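AvtR (Acidianus filamentous virus 6, PDB 4HV0) is a transcriptional regulator of a hyperthermophilic archaeal virus that probably binds DNA through a ribbon-helix-helix element. Local coordinates at residues 87-90 / 91-95. Numbering follows the deposited sequence.
Sequences TLNR and FLKEM
The N-terminal turns of helix 88-97, which packs against the N-terminal ribbon-helix-helix unit (strand 3-6, helices 7-19 and 24-36), begin with Thr87 as N-cap, whose carbonyl O accepts from Phe91 N. A small β-hydroxyl suits that place: with chi1 at 53°, Thr87 OG1 reaches the first helical turn and accepts from Arg90 N at 3.0 Å. Regular i to i+4 bonds follow, the straightest from Leu92 N to Leu88 O (2.8 Å, 176° at the hydrogen).

The side chains divide by face. On the inner face, branched Leu88 presents CD1 4.0 Å from Leu92 CG. The partly exposed Phe91 ring lies beside them, its CD2 4.0 Å from Leu88 CD1, which meets the ring obliquely. Leu92, which is buried, also packs on Ile31 and Val9, and Leu88 on Leu32, so these leucines join the helix to helices 24-36 and 7-19. Asn89 and Lys93, one turn apart, both turn their polar ends to Glu6: Asn89 OD1 accepts from the backbone N of Glu6, while the long Lys93 chain carries NZ to a salt bridge with Glu6 OE2.

Arg90 and Glu94 run side by side on the exposed face, where opposite charges four residues apart can pair. The guanidinium is also held through NH1 by Gly85 O. Arg90 NE donates to Glu94 OE2 at 3.0 Å, forming a salt bridge nearly in the guanidinium plane, meeting the oxygen on its anti side and 34° out of the carboxylate plane.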
loop_
_atom_site.group_PDB
_atom_site.type_symbol
_atom_site.label_atom_id
_atom_site.label_comp_id
_atom_site.label_asym_id
_atom_site.label_seq_id
_atom_site.Cartn_x
_atom_site.Cartn_y
_atom_site.Cartn_z
ATOM N N THR A 87 -3.300 -5.318 -9.277
ATOM C CA THR A 87 -2.395 -4.291 -8.917
ATOM C C THR A 87 -2.534 -4.211 -7.390
ATOM O O THR A 87 -3.492 -4.702 -6.776
ATOM C CB THR A 87 -2.782 -2.918 -9.503
ATOM O OG1 THR A 87 -4.123 -2.656 -9.145
ATOM C CG2 THR A 87 -2.656 -2.822 -10.982
ATOM N N LEU A 88 -1.558 -3.577 -6.771
ATOM C CA LEU A 88 -1.611 -3.375 -5.370
ATOM C C LEU A 88 -2.773 -2.426 -5.048
ATOM O O LEU A 88 -3.495 -2.617 -4.039
ATOM C CB LEU A 88 -0.306 -2.788 -4.898
ATOM C CG LEU A 88 -0.280 -2.548 -3.397
ATOM C CD1 LEU A 88 -0.792 -3.708 -2.599
ATOM C CD2 LEU A 88 1.177 -2.285 -3.116
ATOM N N ASN A 89 -2.949 -1.404 -5.882
ATOM C CA ASN A 89 -3.988 -0.394 -5.625
ATOM C C ASN A 89 -5.338 -1.044 -5.620
ATOM O O ASN A 89 -6.137 -0.780 -4.762
ATOM C CB ASN A 89 -4.013 0.727 -6.680
ATOM C CG ASN A 89 -5.165 1.736 -6.460
ATOM O OD1 ASN A 89 -5.086 2.611 -5.605
ATOM N ND2 ASN A 89 -6.208 1.623 -7.230
ATOM N N ARG A 90 -5.605 -1.883 -6.612
ATOM C CA ARG A 90 -6.891 -2.514 -6.674
ATOM C C ARG A 90 -7.080 -3.492 -5.478
ATOM O O ARG A 90 -8.169 -3.570 -4.933
ATOM C CB ARG A 90 -7.079 -3.268 -7.973
ATOM C CG ARG A 90 -8.513 -3.776 -8.175
ATOM C CD ARG A 90 -8.560 -4.565 -9.458
ATOM N NE ARG A 90 -8.855 -5.969 -9.168
ATOM C CZ ARG A 90 -8.322 -7.022 -9.769
ATOM N NH1 ARG A 90 -7.445 -6.887 -10.731
ATOM N NH2 ARG A 90 -8.683 -8.224 -9.402
ATOM N N PHE A 91 -6.017 -4.189 -5.078
ATOM C CA PHE A 91 -6.080 -5.064 -3.929
ATOM C C PHE A 91 -6.449 -4.278 -2.664
ATOM O O PHE A 91 -7.393 -4.619 -1.985
ATOM C CB PHE A 91 -4.728 -5.762 -3.798
ATOM C CG PHE A 91 -4.540 -6.553 -2.559
ATOM C CD1 PHE A 91 -4.894 -7.878 -2.515
ATOM C CD2 PHE A 91 -3.885 -6.002 -1.480
ATOM C CE1 PHE A 91 -4.674 -8.620 -1.370
ATOM C CE2 PHE A 91 -3.641 -6.738 -0.337
ATOM C CZ PHE A 91 -4.038 -8.044 -0.277
ATOM N N LEU A 92 -5.748 -3.186 -2.399
ATOM C CA LEU A 92 -6.092 -2.328 -1.259
ATOM C C LEU A 92 -7.498 -1.729 -1.381
ATOM O O LEU A 92 -8.207 -1.612 -0.395
ATOM C CB LEU A 92 -5.094 -1.187 -1.116
ATOM C CG LEU A 92 -3.658 -1.569 -0.827
ATOM C CD1 LEU A 92 -2.762 -0.384 -1.097
ATOM C CD2 LEU A 92 -3.545 -2.007 0.630
ATOM N N LYS A 93 -7.915 -1.398 -2.594
ATOM C CA LYS A 93 -9.260 -0.850 -2.822
ATOM C C LYS A 93 -10.358 -1.861 -2.491
ATOM O O LYS A 93 -11.374 -1.511 -1.919
ATOM C CB LYS A 93 -9.384 -0.390 -4.281
ATOM C CG LYS A 93 -10.480 0.605 -4.586
ATOM C CD LYS A 93 -10.274 1.264 -5.962
ATOM C CE LYS A 93 -10.235 0.277 -7.155
ATOM N NZ LYS A 93 -10.003 0.845 -8.525
ATOM N N GLU A 94 -10.148 -3.120 -2.857
ATOM C CA GLU A 94 -11.117 -4.171 -2.569
ATOM C C GLU A 94 -11.203 -4.506 -1.084
ATOM O O GLU A 94 -12.227 -4.963 -0.589
ATOM C CB GLU A 94 -10.747 -5.444 -3.327
ATOM C CG GLU A 94 -10.895 -5.321 -4.837
ATOM C CD GLU A 94 -10.618 -6.618 -5.557
ATOM O OE1 GLU A 94 -10.480 -7.685 -4.882
ATOM O OE2 GLU A 94 -10.566 -6.584 -6.800
HETATM N N MSE A 95 -10.091 -4.337 -0.398
HETATM C CA MSE A 95 -9.997 -4.598 1.015
HETATM C C MSE A 95 -10.738 -3.512 1.751
HETATM O O MSE A 95 -11.453 -3.798 2.694
HETATM C CB MSE A 95 -8.509 -4.547 1.271
HETATM C CG MSE A 95 -8.215 -5.181 2.589
HETATM SE SE MSE A 95 -6.466 -4.437 3.022
HETATM C CE MSE A 95 -6.979 -2.689 3.756
#